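Alpha/beta fold hydrolase (Pseudomonas aeruginosa, PDB 6I8W) is a membrane phospholipase A that degrades membrane phospholipids and acts as a bacterial virulence factor. Local coordinates at residues 52-57 and 120-125; 185-190 and 220-225; 277-282 and 297-302. One frame throughout, in Å; residues are numbered along the deposited sequence.

Overall arrangement
From the N terminus, the long helix 3-38 leads into strands 41-47 and 50-57. Interaction 1 pins helix 112-125 to strand 50-57 and closes a loop of 62 residues. Interaction 2 closes a 29-residue loop among the helices inserted between strands 154-160 and 250-255. Interaction 3 closes the shortest loop, 14 residues, by packing helix 293-308 on strand 276-281. The three follow one another in series; none nests or crosses. Interactions 1 and 3 reach the same eight-stranded sheet near its two ends, with centres 25 Å apart. Interaction 2 lies in the helical insertion, on the other side of the chain's centre from interaction 3.

Interaction 1: 52-57 and 120-125; sequences IAYLEG and ANFAAA
Phe-122 and Tyr-54 meet through two different first torsions. In Phe-122 the ring carbon CG stands opposite the backbone N (chi1 166°), and the ring reaches from the helix toward the strand. Tyr-54 holds CG between its backbone N and carbonyl carbon (chi1 65°), which places the ring beside that of Phe-122; chi2 then sets its face toward it. The result is a T-shaped pair. The edge of Phe-122 points at the face of Tyr-54, the planes stand at 76°, and the centroids are 5.2 Å apart. Phe-122 CZ sits 3.6 Å above the plane of the Tyr-54 ring, displaced toward its rim on the CG side. CZ lies 3.7 Å from Tyr-54 CG, and Phe-122 CE1 lies 3.6 Å from Tyr-54 CD1.

This is sheet-to-helix packing in the alpha/beta hydrolase fold. Strand 50-57 belongs to the antiparallel end of the sheet. Helix 112-125 links strands 90-94 and 131-136 in a beta-alpha-beta crossover, with strand 64-68 between them in the sheet. Phe-122 also touches Val-45 and Val-92, on the strands flanking 50-57, so one ring spans three strands.

Ile-52 lies two residues before Tyr-54 and directs its side chain to the same side of the strand. Its branch methyl CG2 approaches the Phe-122 ring obliquely, with CG2 3.8 Å from CD1 of Phe-122. Ile-52 O lies at the edge of the Tyr-54 ring, in its plane. All three touching residues are buried. A bound carbon dioxide lies about 5 Å from the Tyr-54 side chain.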
loop_
_atom_site.group_PDB
_atom_site.type_symbol
_atom_site.label_atom_id
_atom_site.label_comp_id
_atom_site.label_asym_id
_atom_site.label_seq_id
_atom_site.Cartn_x
_atom_site.Cartn_y
_atom_site.Cartn_z
ATOM N N ILE A 52 14.631 -3.743 -4.035
ATOM C CA ILE A 52 13.433 -3.412 -3.293
ATOM C C ILE A 52 13.703 -2.211 -2.402
ATOM O O ILE A 52 14.547 -2.278 -1.512
ATOM C CB ILE A 52 12.962 -4.605 -2.475
ATOM C CG1 ILE A 52 12.648 -5.775 -3.432
ATOM C CG2 ILE A 52 11.767 -4.212 -1.585
ATOM C CD1 ILE A 52 11.888 -6.908 -2.773
ATOM N N ALA A 53 13.006 -1.107 -2.676
ATOM C CA ALA A 53 13.112 0.089 -1.862
ATOM C C ALA A 53 12.232 -0.063 -0.630
ATOM O O ALA A 53 11.141 -0.644 -0.700
ATOM C CB ALA A 53 12.701 1.348 -2.668
ATOM N N TYR A 54 12.691 0.453 0.503
ATOM C CA TYR A 54 11.865 0.388 1.697
ATOM C C TYR A 54 12.170 1.509 2.655
ATOM O O TYR A 54 13.219 2.140 2.584
ATOM C CB TYR A 54 12.022 -0.973 2.405
ATOM C CG TYR A 54 13.394 -1.308 2.983
ATOM C CD1 TYR A 54 14.407 -1.817 2.175
ATOM C CD2 TYR A 54 13.660 -1.146 4.348
ATOM C CE1 TYR A 54 15.670 -2.140 2.697
ATOM C CE2 TYR A 54 14.922 -1.480 4.885
ATOM C CZ TYR A 54 15.911 -1.972 4.055
ATOM O OH TYR A 54 17.145 -2.300 4.574
ATOM N N LEU A 55 11.209 1.771 3.527
ATOM C CA LEU A 55 11.400 2.703 4.629
ATOM C C LEU A 55 11.592 1.915 5.901
ATOM O O LEU A 55 11.010 0.824 6.061
ATOM C CB LEU A 55 10.203 3.635 4.776
ATOM C CG LEU A 55 9.919 4.535 3.574
ATOM C CD1 LEU A 55 8.642 5.321 3.800
ATOM C CD2 LEU A 55 11.097 5.475 3.303
ATOM N N GLU A 56 12.386 2.464 6.811
ATOM C CA GLU A 56 12.620 1.821 8.099
ATOM C C GLU A 56 12.728 2.853 9.228
ATOM O O GLU A 56 13.266 3.947 9.027
ATOM C CB GLU A 56 13.887 0.970 8.031
ATOM C CG GLU A 56 14.184 0.192 9.298
ATOM C CD GLU A 56 15.504 -0.555 9.218
ATOM O OE1 GLU A 56 16.338 -0.193 8.363
ATOM O OE2 GLU A 56 15.708 -1.493 10.008
ATOM N N GLY A 57 12.217 2.511 10.412
ATOM C CA GLY A 57 12.297 3.411 11.557
ATOM C C GLY A 57 12.107 2.655 12.855
ATOM O O GLY A 57 11.761 1.474 12.842
ATOM N N ALA A 120 8.434 -12.488 1.898
ATOM C CA ALA A 120 9.102 -13.371 2.851
ATOM C C ALA A 120 10.618 -13.376 2.628
ATOM O O ALA A 120 11.390 -13.328 3.582
ATOM C CB ALA A 120 8.554 -14.774 2.751
ATOM N N ASN A 121 11.042 -13.438 1.370
ATOM C CA ASN A 121 12.464 -13.358 1.048
ATOM C C ASN A 121 13.057 -11.998 1.461
ATOM O O ASN A 121 14.215 -11.916 1.879
ATOM C CB ASN A 121 12.696 -13.581 -0.455
ATOM C CG ASN A 121 12.386 -15.003 -0.900
ATOM O OD1 ASN A 121 12.340 -15.921 -0.089
ATOM N ND2 ASN A 121 12.164 -15.183 -2.202
ATOM N N PHE A 122 12.265 -10.943 1.319
ATOM C CA PHE A 122 12.673 -9.604 1.753
ATOM C C PHE A 122 12.875 -9.537 3.277
ATOM O O PHE A 122 13.848 -8.963 3.756
ATOM C CB PHE A 122 11.641 -8.555 1.308
ATOM C CG PHE A 122 11.791 -7.197 1.991
ATOM C CD1 PHE A 122 12.711 -6.257 1.533
ATOM C CD2 PHE A 122 10.986 -6.857 3.068
ATOM C CE1 PHE A 122 12.826 -4.999 2.157
ATOM C CE2 PHE A 122 11.103 -5.607 3.699
ATOM C CZ PHE A 122 12.019 -4.688 3.245
ATOM N N ALA A 123 11.952 -10.112 4.035
ATOM C CA ALA A 123 12.097 -10.110 5.486
ATOM C C ALA A 123 13.407 -10.805 5.881
ATOM O O ALA A 123 14.160 -10.288 6.707
ATOM C CB ALA A 123 10.888 -10.784 6.160
ATOM N N ALA A 124 13.704 -11.947 5.260
ATOM C CA ALA A 124 14.965 -12.631 5.527
ATOM C C ALA A 124 16.158 -11.759 5.133
ATOM O O ALA A 124 17.182 -11.739 5.822
ATOM C CB ALA A 124 15.022 -13.991 4.789
ATOM N N ALA A 125 16.020 -11.033 4.028
ATOM C CA ALA A 125 17.113 -10.222 3.523
ATOM C C ALA A 125 17.466 -9.072 4.473
ATOM O O ALA A 125 18.624 -8.655 4.531
ATOM C CB ALA A 125 16.765 -9.666 2.140
#

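Interaction 2: 185-190 and 220-225; sequences VVRQPE and AASAFN
Val-185, Val-186 and Ser-222 meet in the helical insertion of the hydrolase fold, the region that forms a cap or lid in many relatives. The loop 185-190 passes across helix 208-234 where that helix is kinked: the N atoms of Ala-223 and Phe-224 lack bonds to the preceding turn. Ser-222 faces the loop at this point. Its CB lies 3.1 Å from Val-186 O, a tight fit. Its OG takes the position between backbone N and carbonyl carbon (chi1 60°). There it bonds to Val-219 O within its own helix.

Val-185 packs with one methyl. CG1 lies 3.6 Å from Ser-222 O and 3.9 Å from Ser-222 CB. The same methyl sits over one face of the Arg-187 guanidinium, toward its rim. Arg-187 starts away from the helix but folds back, with its CD 4.4 Å from Ser-222 OG.

One water bridges the two segments. It accepts from Val-186 N at 3.1 Å, and from Asn-225 ND2 in a weak bond of 3.3 Å.

A bound myristic acid lies about 9 Å from the Val-186 side chain. Val-186 also touches Phe-192 and Leu-195 of helix 191-199 and Ala-218 of helix 208-234. Asn-225 packs on Phe-71 and Phe-99, in loops that follow strands 64-68 and 90-94.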
loop_
_atom_site.group_PDB
_atom_site.type_symbol
_atom_site.label_atom_id
_atom_site.label_comp_id
_atom_site.label_asym_id
_atom_site.label_seq_id
_atom_site.Cartn_x
_atom_site.Cartn_y
_atom_site.Cartn_z
ATOM N N VAL A 185 -6.562 2.658 -12.464
ATOM C CA VAL A 185 -5.582 2.877 -13.515
ATOM C C VAL A 185 -5.844 4.248 -14.132
ATOM O O VAL A 185 -6.858 4.462 -14.785
ATOM C CB VAL A 185 -5.643 1.786 -14.609
ATOM C CG1 VAL A 185 -4.669 2.116 -15.716
ATOM C CG2 VAL A 185 -5.314 0.417 -14.019
ATOM N N VAL A 186 -4.923 5.174 -13.905
ATOM C CA VAL A 186 -5.108 6.574 -14.268
ATOM C C VAL A 186 -4.520 6.853 -15.654
ATOM O O VAL A 186 -3.305 7.007 -15.795
ATOM C CB VAL A 186 -4.459 7.493 -13.212
ATOM C CG1 VAL A 186 -4.709 8.945 -13.532
ATOM C CG2 VAL A 186 -4.998 7.153 -11.823
ATOM N N ARG A 187 -5.385 6.912 -16.668
ATOM C CA ARG A 187 -4.953 7.068 -18.064
ATOM C C ARG A 187 -4.688 8.522 -18.454
ATOM O O ARG A 187 -3.794 8.814 -19.258
ATOM C CB ARG A 187 -6.007 6.492 -19.015
ATOM C CG ARG A 187 -6.416 5.065 -18.713
ATOM C CD ARG A 187 -5.342 4.091 -19.114
ATOM N NE ARG A 187 -5.823 2.714 -19.095
ATOM C CZ ARG A 187 -5.141 1.684 -19.589
ATOM N NH1 ARG A 187 -3.950 1.882 -20.146
ATOM N NH2 ARG A 187 -5.649 0.459 -19.532
ATOM N N GLN A 188 -5.498 9.419 -17.903
ATOM C CA GLN A 188 -5.428 10.847 -18.193
ATOM C C GLN A 188 -5.278 11.635 -16.902
ATOM O O GLN A 188 -5.745 11.190 -15.859
ATOM C CB GLN A 188 -6.675 11.306 -18.954
ATOM C CG GLN A 188 -6.943 10.580 -20.250
ATOM C CD GLN A 188 -6.155 11.178 -21.395
ATOM O OE1 GLN A 188 -4.963 10.909 -21.555
ATOM N NE2 GLN A 188 -6.814 12.016 -22.187
ATOM N N PRO A 189 -4.643 12.816 -16.980
ATOM C CA PRO A 189 -4.332 13.597 -15.782
ATOM C C PRO A 189 -5.581 13.927 -14.956
ATOM O O PRO A 189 -5.474 13.979 -13.725
ATOM C CB PRO A 189 -3.699 14.875 -16.352
ATOM C CG PRO A 189 -3.170 14.466 -17.704
ATOM C CD PRO A 189 -4.171 13.482 -18.214
ATOM N N GLU A 190 -6.737 14.093 -15.606
ATOM C CA GLU A 190 -7.964 14.423 -14.875
ATOM C C GLU A 190 -8.513 13.202 -14.123
ATOM O O GLU A 190 -9.357 13.338 -13.227
ATOM C CB GLU A 190 -9.061 14.937 -15.810
ATOM C CG GLU A 190 -9.706 13.838 -16.645
ATOM C CD GLU A 190 -9.036 13.578 -17.978
ATOM O OE1 GLU A 190 -7.937 14.116 -18.218
ATOM O OE2 GLU A 190 -9.604 12.797 -18.774
ATOM N N ALA A 220 2.043 8.140 -16.137
ATOM C CA ALA A 220 3.240 7.499 -16.676
ATOM C C ALA A 220 3.308 6.020 -16.276
ATOM O O ALA A 220 3.832 5.201 -17.016
ATOM C CB ALA A 220 4.489 8.235 -16.216
ATOM N N ALA A 221 2.750 5.681 -15.117
ATOM C CA ALA A 221 2.787 4.304 -14.627
ATOM C C ALA A 221 1.608 3.459 -15.123
ATOM O O ALA A 221 1.575 2.252 -14.892
ATOM C CB ALA A 221 2.813 4.297 -13.097
ATOM N N SER A 222 0.655 4.083 -15.814
ATOM C CA SER A 222 -0.650 3.458 -16.032
ATOM C C SER A 222 -0.599 2.215 -16.935
ATOM O O SER A 222 -1.297 1.234 -16.676
ATOM C CB SER A 222 -1.645 4.477 -16.615
ATOM O OG SER A 222 -1.209 5.005 -17.865
ATOM N N ALA A 223 0.215 2.251 -17.987
ATOM C CA ALA A 223 0.304 1.102 -18.895
ATOM C C ALA A 223 0.810 -0.148 -18.168
ATOM O O ALA A 223 0.211 -1.223 -18.263
ATOM C CB ALA A 223 1.206 1.428 -20.091
ATOM N N PHE A 224 1.901 0.000 -17.426
ATOM C CA PHE A 224 2.435 -1.096 -16.635
ATOM C C PHE A 224 1.475 -1.504 -15.510
ATOM O O PHE A 224 1.301 -2.687 -15.227
ATOM C CB PHE A 224 3.795 -0.720 -16.059
ATOM C CG PHE A 224 4.540 -1.883 -15.486
ATOM C CD1 PHE A 224 5.039 -2.869 -16.314
ATOM C CD2 PHE A 224 4.740 -1.996 -14.121
ATOM C CE1 PHE A 224 5.723 -3.946 -15.793
ATOM C CE2 PHE A 224 5.428 -3.075 -13.604
ATOM C CZ PHE A 224 5.914 -4.044 -14.433
ATOM N N ASN A 225 0.860 -0.527 -14.858
ATOM C CA ASN A 225 -0.108 -0.856 -13.818
ATOM C C ASN A 225 -1.259 -1.678 -14.401
ATOM O O ASN A 225 -1.687 -2.650 -13.791
ATOM C CB ASN A 225 -0.654 0.403 -13.138
ATOM C CG ASN A 225 0.317 0.988 -12.102
ATOM O OD1 ASN A 225 1.315 0.364 -11.729
ATOM N ND2 ASN A 225 0.022 2.197 -11.648
HETATM O O HOH W 1 -2.030 4.435 -13.017
#

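Interaction 3: 277-282 and 297-302; sequences SVVIME and AQHYQA
Val-279 and His-299 form a CH-pi contact. The Val-279 methyl CG1 stands over the centre of one imidazole face, 3.6 Å from the ring centroid and 9° off the ring normal. It touches all five ring atoms; the closest is CD2 of His-299, 3.6 Å from CG1. Val-279 CG1 is anti to the backbone N (chi1 172°), and this aims that methyl at the ring. The second methyl, CG2, is above the same face but displaced past its rim, 4.0 Å from His-299 ND1.

The sulfur-aromatic contact is looser. Met-281 SD lies 5.1 Å from the His-299 centroid, 72° off the ring normal, so it approaches obliquely. The Met-281 and His-299 side chains run past each other in opposite directions.

These residues join the last strand of the sheet to the last helix of the chain. Strand 276-281 is an edge strand, bonded through its backbone to strand 250-255. The chain then passes through the region where this family carries its catalytic histidine, and helix 293-308 returns to cover the strand. Leu-253 of strand 250-255 touches both Val-279 and His-299.

The remaining touches are of carbon on ring. Met-281 CG reaches His-299 CD2 at 4.0 Å, at an oblique angle. Met-281 is buried and packs also on Glu-295 and Thr-296 of the helix. Val-279 and His-299 are partly exposed. Tyr-300, the next residue of the helix, directs its CB away from the strand, and its side chain packs on His-132 and Ala-134 of strand 131-136.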
loop_
_atom_site.group_PDB
_atom_site.type_symbol
_atom_site.label_atom_id
_atom_site.label_comp_id
_atom_site.label_asym_id
_atom_site.label_seq_id
_atom_site.Cartn_x
_atom_site.Cartn_y
_atom_site.Cartn_z
ATOM N N SER A 277 -10.102 -10.373 14.977
ATOM C CA SER A 277 -10.601 -9.157 15.604
ATOM C C SER A 277 -11.216 -8.314 14.499
ATOM O O SER A 277 -10.829 -8.436 13.335
ATOM C CB SER A 277 -9.486 -8.359 16.314
ATOM O OG SER A 277 -8.890 -9.092 17.367
ATOM N N VAL A 278 -12.144 -7.433 14.851
ATOM C CA VAL A 278 -12.805 -6.628 13.833
ATOM C C VAL A 278 -12.825 -5.154 14.224
ATOM O O VAL A 278 -13.122 -4.812 15.367
ATOM C CB VAL A 278 -14.261 -7.103 13.588
ATOM C CG1 VAL A 278 -14.978 -6.171 12.617
ATOM C CG2 VAL A 278 -14.305 -8.553 13.077
ATOM N N VAL A 279 -12.486 -4.291 13.271
ATOM C CA VAL A 279 -12.728 -2.861 13.406
ATOM C C VAL A 279 -13.374 -2.326 12.124
ATOM O O VAL A 279 -12.825 -2.483 11.045
ATOM C CB VAL A 279 -11.432 -2.069 13.697
ATOM C CG1 VAL A 279 -11.706 -0.572 13.623
ATOM C CG2 VAL A 279 -10.841 -2.458 15.089
ATOM N N ILE A 280 -14.543 -1.704 12.243
ATOM C CA ILE A 280 -15.123 -1.003 11.102
ATOM C C ILE A 280 -15.191 0.468 11.449
ATOM O O ILE A 280 -15.905 0.864 12.374
ATOM C CB ILE A 280 -16.534 -1.525 10.731
ATOM C CG1 ILE A 280 -16.491 -3.030 10.457
ATOM C CG2 ILE A 280 -17.093 -0.786 9.495
ATOM C CD1 ILE A 280 -17.867 -3.651 10.180
ATOM N N MET A 281 -14.447 1.276 10.704
ATOM C CA MET A 281 -14.426 2.714 10.929
ATOM C C MET A 281 -15.537 3.402 10.149
ATOM O O MET A 281 -15.778 3.075 8.989
ATOM C CB MET A 281 -13.053 3.285 10.559
ATOM C CG MET A 281 -11.979 2.861 11.579
ATOM S SD MET A 281 -10.283 3.217 11.070
ATOM C CE MET A 281 -10.382 4.976 10.822
ATOM N N GLU A 282 -16.226 4.332 10.805
ATOM C CA GLU A 282 -17.418 4.964 10.243
ATOM C C GLU A 282 -17.076 6.122 9.303
ATOM O O GLU A 282 -16.149 6.889 9.565
ATOM C CB GLU A 282 -18.326 5.484 11.364
ATOM C CG GLU A 282 -19.723 5.881 10.887
ATOM C CD GLU A 282 -19.844 7.375 10.658
ATOM O OE1 GLU A 282 -18.989 8.126 11.177
ATOM O OE2 GLU A 282 -20.789 7.803 9.965
ATOM N N ALA A 297 -4.200 3.907 13.347
ATOM C CA ALA A 297 -3.029 3.441 14.108
ATOM C C ALA A 297 -3.387 3.129 15.550
ATOM O O ALA A 297 -2.798 2.252 16.171
ATOM C CB ALA A 297 -1.905 4.483 14.068
ATOM N N GLN A 298 -4.320 3.894 16.101
ATOM C CA GLN A 298 -4.743 3.679 17.484
ATOM C C GLN A 298 -5.520 2.365 17.620
ATOM O O GLN A 298 -5.330 1.632 18.582
ATOM C CB GLN A 298 -5.599 4.849 17.987
ATOM C CG GLN A 298 -4.805 6.067 18.431
ATOM C CD GLN A 298 -5.705 7.192 18.894
ATOM O OE1 GLN A 298 -5.978 7.328 20.087
ATOM N NE2 GLN A 298 -6.189 7.995 17.950
ATOM N N HIS A 299 -6.412 2.083 16.663
ATOM C CA HIS A 299 -7.115 0.788 16.640
ATOM C C HIS A 299 -6.104 -0.354 16.513
ATOM O O HIS A 299 -6.200 -1.383 17.189
ATOM C CB HIS A 299 -8.118 0.708 15.475
ATOM C CG HIS A 299 -9.419 1.408 15.724
ATOM N ND1 HIS A 299 -10.245 1.108 16.787
ATOM C CD2 HIS A 299 -10.068 2.355 15.002
ATOM C CE1 HIS A 299 -11.330 1.859 16.730
ATOM N NE2 HIS A 299 -11.252 2.619 15.648
ATOM N N TYR A 300 -5.130 -0.169 15.635
ATOM C CA TYR A 300 -4.086 -1.172 15.418
ATOM C C TYR A 300 -3.222 -1.368 16.677
ATOM O O TYR A 300 -2.943 -2.503 17.055
ATOM C CB TYR A 300 -3.209 -0.772 14.236
ATOM C CG TYR A 300 -2.173 -1.794 13.830
ATOM C CD1 TYR A 300 -2.489 -3.150 13.770
ATOM C CD2 TYR A 300 -0.887 -1.401 13.468
ATOM C CE1 TYR A 300 -1.534 -4.096 13.376
ATOM C CE2 TYR A 300 0.071 -2.334 13.068
ATOM C CZ TYR A 300 -0.268 -3.678 13.024
ATOM O OH TYR A 300 0.671 -4.604 12.634
ATOM N N GLN A 301 -2.814 -0.274 17.335
ATOM C CA GLN A 301 -2.066 -0.389 18.590
ATOM C C GLN A 301 -2.865 -1.124 19.654
ATOM O O GLN A 301 -2.309 -1.899 20.450
ATOM C CB GLN A 301 -1.670 0.986 19.130
ATOM C CG GLN A 301 -0.866 0.896 20.413
ATOM C CD GLN A 301 0.488 0.232 20.208
ATOM O OE1 GLN A 301 1.440 0.884 19.765
ATOM N NE2 GLN A 301 0.590 -1.061 20.542
ATOM N N ALA A 302 -4.170 -0.877 19.682
ATOM C CA ALA A 302 -5.025 -1.539 20.659
ATOM C C ALA A 302 -5.024 -3.046 20.402
ATOM O O ALA A 302 -4.901 -3.854 21.322
ATOM C CB ALA A 302 -6.445 -0.970 20.606
#